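Long-range contacts in telomerase reverse transcriptase (PDB 4LMO), which extends chromosome ends by copying a template within the telomerase RNA into telomeric DNA repeats, this chain being the RNA-binding domain of the catalytic subunit: residues C96-I101 with Q238-K243; P114-S119 with A232-R237. All coordinates share one frame; numbering follows the deposited sequence.

How the contacts relate
Both contacts belong to one corner of the mostly helical RNA-binding domain, with centres about 11 Å apart. Contact 2 is nested in the chain loop that contact 1 closes, and strand 234-237 of contact 2 runs straight into helix 238-251 of contact 1. The two loops are tied together covalently: Cys96 SG and Cys117 SG form a disulfide 2.0 Å long. A second tie is probably a hydrogen bond, from Arg237 NH1 of contact 2 to Cys96 O of contact 1 at 2.7 Å. The Gln115 side chain also packs against Val99 and Val240. The polymerase active site belongs to the reverse transcriptase domain, which this piece of the protein lacks.

Contact 1 (C96-I101 with Q238-K243); sequences CPLVGI and QEVWAK
The opening turns of helix 238-251, the C-terminal helix of this RNA-binding domain, take Leu98 and Ile101 of loop 96-101 against Glu239, Val240 and Lys243. Leu98 reaches in with one branch: its CD2 lies 3.8 Å from Val240 CG2, the two side chains running antiparallel alongside each other. The same methyl sits 3.9 Å from Glu239 CB, where Leu98 lies roughly perpendicular to the glutamate side chain. The Leu98 CG stands anti to its own carbonyl carbon (chi1 -51°), which swings the branch over to the helix. Ile101 touches the helix with both arms: the tip of the longer one, CD1, packs on Glu239 CB at 4.1 Å, while the branch methyl CG2 comes within 4.2 Å of Val240 CG2.

What the loop covers is the flank of a helix that continues strand 234-237, with the chain turning into the helix at its N-cap, Arg237. The apolar stem of Glu239 serves the loop, and its chain bends at chi2 (91°), taking the carboxylate back toward the start of the helix, where OE2 makes a long, weak ion pair with Arg237. One turn along, Lys243, bent at chi2 and chi3, curls toward Ile101 O, with CD 3.8 Å and NZ 3.6 Å from it, the latter not a hydrogen bond. Val240 and Lys243 also touch Phe112 of helix 109-112, and the Leu98 backbone is held from helix 88-93, its N hydrogen-bonded to Gln93 OE1.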
loop_
_atom_site.group_PDB
_atom_site.type_symbol
_atom_site.label_atom_id
_atom_site.label_comp_id
_atom_site.label_asym_id
_atom_site.label_seq_id
_atom_site.Cartn_x
_atom_site.Cartn_y
_atom_site.Cartn_z
ATOM N N CYS A 96 7.632 11.535 9.273
ATOM C CA CYS A 96 7.740 12.816 8.576
ATOM C C CYS A 96 6.627 13.776 9.006
ATOM O O CYS A 96 5.666 13.994 8.266
ATOM C CB CYS A 96 7.743 12.611 7.060
ATOM S SG CYS A 96 8.355 14.039 6.141
ATOM N N PRO A 97 6.770 14.363 10.209
ATOM C CA PRO A 97 5.687 15.089 10.871
ATOM C C PRO A 97 5.354 16.430 10.232
ATOM O O PRO A 97 6.170 17.001 9.509
ATOM C CB PRO A 97 6.224 15.302 12.289
ATOM C CG PRO A 97 7.703 15.324 12.129
ATOM C CD PRO A 97 8.023 14.404 10.986
ATOM N N LEU A 98 4.149 16.914 10.511
ATOM C CA LEU A 98 3.697 18.213 10.038
ATOM C C LEU A 98 4.305 19.316 10.899
ATOM O O LEU A 98 4.489 19.142 12.104
ATOM C CB LEU A 98 2.163 18.279 10.057
ATOM C CG LEU A 98 1.419 17.123 9.366
ATOM C CD1 LEU A 98 -0.035 17.043 9.806
ATOM C CD2 LEU A 98 1.526 17.197 7.849
ATOM N N VAL A 99 4.636 20.441 10.270
ATOM C CA VAL A 99 5.174 21.599 10.980
ATOM C C VAL A 99 4.218 22.778 10.819
ATOM O O VAL A 99 4.209 23.446 9.783
ATOM C CB VAL A 99 6.590 21.989 10.487
ATOM C CG1 VAL A 99 7.186 23.076 11.371
ATOM C CG2 VAL A 99 7.512 20.778 10.450
ATOM N N GLY A 100 3.405 23.004 11.848
ATOM C CA GLY A 100 2.465 24.124 11.893
ATOM C C GLY A 100 1.499 24.218 10.725
ATOM O O GLY A 100 1.382 25.274 10.099
ATOM N N ILE A 101 0.808 23.118 10.425
ATOM C CA ILE A 101 -0.193 23.122 9.351
ATOM C C ILE A 101 -1.595 23.460 9.869
ATOM O O ILE A 101 -2.338 24.196 9.216
ATOM C CB ILE A 101 -0.194 21.818 8.498
ATOM C CG1 ILE A 101 -0.782 20.619 9.257
ATOM C CG2 ILE A 101 1.195 21.515 7.951
ATOM C CD1 ILE A 101 -2.212 20.284 8.877
ATOM N N GLN A 238 0.180 14.950 2.137
ATOM C CA GLN A 238 -0.973 15.513 1.428
ATOM C C GLN A 238 -1.596 16.714 2.154
ATOM O O GLN A 238 -2.185 17.586 1.515
ATOM C CB GLN A 238 -2.020 14.434 1.092
ATOM C CG GLN A 238 -3.338 14.521 1.854
ATOM C CD GLN A 238 -3.381 13.631 3.075
ATOM O OE1 GLN A 238 -2.701 12.605 3.136
ATOM N NE2 GLN A 238 -4.193 14.012 4.055
ATOM N N GLU A 239 -1.443 16.756 3.477
ATOM C CA GLU A 239 -1.908 17.881 4.293
ATOM C C GLU A 239 -1.151 19.164 3.952
ATOM O O GLU A 239 -1.756 20.232 3.836
ATOM C CB GLU A 239 -1.762 17.583 5.790
ATOM C CG GLU A 239 -2.602 16.421 6.305
ATOM C CD GLU A 239 -1.874 15.089 6.259
ATOM O OE1 GLU A 239 -0.934 14.931 5.444
ATOM O OE2 GLU A 239 -2.247 14.190 7.045
ATOM N N VAL A 240 0.167 19.048 3.794
ATOM C CA VAL A 240 1.009 20.187 3.425
ATOM C C VAL A 240 0.726 20.597 1.980
ATOM O O VAL A 240 0.751 21.785 1.648
ATOM C CB VAL A 240 2.517 19.896 3.599
ATOM C CG1 VAL A 240 3.306 21.197 3.650
ATOM C CG2 VAL A 240 2.777 19.087 4.857
ATOM N N TRP A 241 0.450 19.609 1.130
ATOM C CA TRP A 241 0.100 19.873 -0.264
ATOM C C TRP A 241 -1.222 20.584 -0.379
ATOM O O TRP A 241 -1.358 21.520 -1.165
ATOM C CB TRP A 241 0.101 18.595 -1.093
ATOM C CG TRP A 241 -0.091 18.880 -2.563
ATOM C CD1 TRP A 241 -1.236 18.675 -3.328
ATOM C CD2 TRP A 241 0.883 19.476 -3.485
ATOM N NE1 TRP A 241 -1.034 19.073 -4.625
ATOM C CE2 TRP A 241 0.213 19.569 -4.786
ATOM C CE3 TRP A 241 2.198 19.920 -3.369
ATOM C CZ2 TRP A 241 0.850 20.082 -5.907
ATOM C CZ3 TRP A 241 2.828 20.439 -4.507
ATOM C CH2 TRP A 241 2.170 20.514 -5.745
ATOM N N ALA A 242 -2.201 20.151 0.413
ATOM C CA ALA A 242 -3.503 20.815 0.479
ATOM C C ALA A 242 -3.385 22.270 0.951
ATOM O O ALA A 242 -4.134 23.133 0.496
ATOM C CB ALA A 242 -4.457 20.034 1.369
ATOM N N LYS A 243 -2.439 22.529 1.855
ATOM C CA LYS A 243 -2.140 23.888 2.321
ATOM C C LYS A 243 -1.491 24.739 1.221
ATOM O O LYS A 243 -1.841 25.908 1.052
ATOM C CB LYS A 243 -1.238 23.847 3.562
ATOM C CG LYS A 243 -1.055 25.186 4.272
ATOM C CD LYS A 243 -1.862 25.291 5.563
ATOM C CE LYS A 243 -3.305 25.717 5.327
ATOM N NZ LYS A 243 -3.983 26.099 6.600
#

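Contact 2 (P114-S119 with A232-R237); sequences PQHCGS and AIRFYR
His116 meets two side chains of strand 234-237, its ring on Arg234 and its CB on Tyr236. The Arg234 guanidinium is stacked nearly flat on the imidazole but offset, NE lying near His116 NE2, with the planes 11° apart and the centres 4.4 Å from each other. Further back along the extended arginine chain, it is CD that covers the centre of the same imidazole face, a CH-pi contact 3.9 Å from the ring centroid. The His116 CG is tucked between its backbone N and carbonyl carbon (chi1 53°), a rotamer that carries the ring over to Arg234. Its CB meanwhile rests over the middle of the Tyr236 ring, 3.8 Å from the centroid.

At the backbone level, Cys117 N donates to Phe235 O at 2.6 Å in a nearly straight bond (168°). Cys117 O in turn comes up at the edge of the Phe235 ring, near its plane, and the Cys117 sulfur packs on Arg237 CG at 3.8 Å. A water extends the backbone link: it donates to Gln115 O at 2.9 Å and accepts from Arg237 N at 2.8 Å.

Gln115 is the centre of an inverse gamma turn that leads the loop into His116, and Tyr236 is steadied at its far end, where OH is hydrogen-bonded to Leu113 O. Beside the strand runs 221-224, Arg234 pairing through its backbone with Thr224 and Tyr236 with Tyr222. The two strands form an antiparallel hairpin, consistent with the T motif of telomerase RNA-binding domains, and loop 114-119 crosses its second strand.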
loop_
_atom_site.group_PDB
_atom_site.type_symbol
_atom_site.label_atom_id
_atom_site.label_comp_id
_atom_site.label_asym_id
_atom_site.label_seq_id
_atom_site.Cartn_x
_atom_site.Cartn_y
_atom_site.Cartn_z
ATOM N N PRO A 114 9.646 24.198 1.753
ATOM C CA PRO A 114 10.707 23.276 2.183
ATOM C C PRO A 114 10.201 22.051 2.951
ATOM O O PRO A 114 10.970 21.114 3.178
ATOM C CB PRO A 114 11.571 24.137 3.117
ATOM C CG PRO A 114 11.155 25.548 2.873
ATOM C CD PRO A 114 9.710 25.465 2.503
ATOM N N GLN A 115 8.929 22.058 3.350
ATOM C CA GLN A 115 8.381 20.983 4.178
ATOM C C GLN A 115 7.913 19.780 3.356
ATOM O O GLN A 115 6.716 19.481 3.288
ATOM C CB GLN A 115 7.255 21.501 5.080
ATOM C CG GLN A 115 6.992 20.615 6.287
ATOM C CD GLN A 115 5.696 20.945 6.998
ATOM O OE1 GLN A 115 5.387 22.111 7.257
ATOM N NE2 GLN A 115 4.933 19.914 7.326
ATOM N N HIS A 116 8.869 19.099 2.735
ATOM C CA HIS A 116 8.598 17.870 1.995
ATOM C C HIS A 116 9.350 16.712 2.599
ATOM O O HIS A 116 10.275 16.909 3.387
ATOM C CB HIS A 116 8.941 18.040 0.515
ATOM C CG HIS A 116 10.337 18.556 0.262
ATOM N ND1 HIS A 116 11.351 17.751 -0.097
ATOM C CD2 HIS A 116 10.863 19.842 0.333
ATOM C CE1 HIS A 116 12.470 18.482 -0.252
ATOM N NE2 HIS A 116 12.170 19.761 0.014
ATOM N N CYS A 117 8.949 15.495 2.246
ATOM C CA CYS A 117 9.579 14.288 2.771
ATOM C C CYS A 117 10.497 13.642 1.743
ATOM O O CYS A 117 10.077 13.356 0.620
ATOM C CB CYS A 117 8.516 13.282 3.217
ATOM S SG CYS A 117 7.318 13.948 4.396
ATOM N N GLY A 118 11.749 13.416 2.130
ATOM C CA GLY A 118 12.693 12.681 1.292
ATOM C C GLY A 118 12.282 11.227 1.172
ATOM O O GLY A 118 11.633 10.685 2.070
ATOM N N SER A 119 12.661 10.591 0.066
ATOM C CA SER A 119 12.257 9.206 -0.225
ATOM C C SER A 119 12.614 8.211 0.881
ATOM O O SER A 119 11.933 7.198 1.055
ATOM C CB SER A 119 12.840 8.743 -1.562
ATOM O OG SER A 119 14.252 8.852 -1.564
ATOM N N ALA A 232 14.076 17.079 -9.853
ATOM C CA ALA A 232 13.963 16.356 -8.590
ATOM C C ALA A 232 12.501 16.112 -8.227
ATOM O O ALA A 232 11.659 17.000 -8.384
ATOM C CB ALA A 232 14.669 17.116 -7.475
ATOM N N ILE A 233 12.210 14.904 -7.749
ATOM C CA ILE A 233 10.873 14.550 -7.274
ATOM C C ILE A 233 10.757 14.830 -5.776
ATOM O O ILE A 233 11.543 14.313 -4.979
ATOM C CB ILE A 233 10.528 13.068 -7.572
ATOM C CG1 ILE A 233 10.631 12.770 -9.075
ATOM C CG2 ILE A 233 9.148 12.698 -7.035
ATOM C CD1 ILE A 233 9.770 13.652 -9.966
ATOM N N ARG A 234 9.779 15.656 -5.410
ATOM C CA ARG A 234 9.501 15.978 -4.012
ATOM C C ARG A 234 8.184 15.356 -3.548
ATOM O O ARG A 234 7.157 15.506 -4.212
ATOM C CB ARG A 234 9.457 17.495 -3.804
ATOM C CG ARG A 234 10.811 18.187 -3.851
ATOM C CD ARG A 234 10.664 19.684 -3.628
ATOM N NE ARG A 234 11.955 20.365 -3.535
ATOM C CZ ARG A 234 12.109 21.664 -3.278
ATOM N NH1 ARG A 234 11.055 22.443 -3.077
ATOM N NH2 ARG A 234 13.326 22.185 -3.216
ATOM N N PHE A 235 8.222 14.664 -2.412
ATOM C CA PHE A 235 7.021 14.112 -1.786
ATOM C C PHE A 235 6.526 15.026 -0.672
ATOM O O PHE A 235 7.223 15.222 0.322
ATOM C CB PHE A 235 7.305 12.738 -1.175
ATOM C CG PHE A 235 7.611 11.667 -2.176
ATOM C CD1 PHE A 235 8.926 11.316 -2.451
ATOM C CD2 PHE A 235 6.584 10.988 -2.825
ATOM C CE1 PHE A 235 9.216 10.316 -3.366
ATOM C CE2 PHE A 235 6.867 9.989 -3.743
ATOM C CZ PHE A 235 8.184 9.652 -4.013
ATOM N N TYR A 236 5.326 15.574 -0.830
ATOM C CA TYR A 236 4.696 16.337 0.242
ATOM C C TYR A 236 3.618 15.502 0.920
ATOM O O TYR A 236 2.806 14.873 0.242
ATOM C CB TYR A 236 4.070 17.628 -0.296
ATOM C CG TYR A 236 5.058 18.699 -0.697
ATOM C CD1 TYR A 236 5.450 19.689 0.203
ATOM C CD2 TYR A 236 5.592 18.730 -1.986
ATOM C CE1 TYR A 236 6.354 20.675 -0.168
ATOM C CE2 TYR A 236 6.495 19.710 -2.364
ATOM C CZ TYR A 236 6.872 20.679 -1.455
ATOM O OH TYR A 236 7.768 21.648 -1.840
ATOM N N ARG A 237 3.611 15.494 2.250
ATOM C CA ARG A 237 2.460 14.997 3.002
ATOM C C ARG A 237 1.235 15.705 2.435
ATOM O O ARG A 237 1.257 16.929 2.257
ATOM C CB ARG A 237 2.597 15.322 4.489
ATOM C CG ARG A 237 3.684 14.557 5.235
ATOM C CD ARG A 237 3.173 13.256 5.835
ATOM N NE ARG A 237 1.972 13.452 6.647
ATOM C CZ ARG A 237 1.954 13.563 7.973
ATOM N NH1 ARG A 237 3.076 13.493 8.677
ATOM N NH2 ARG A 237 0.798 13.738 8.599
HETATM O O HOH W 1 5.622 16.795 3.678
#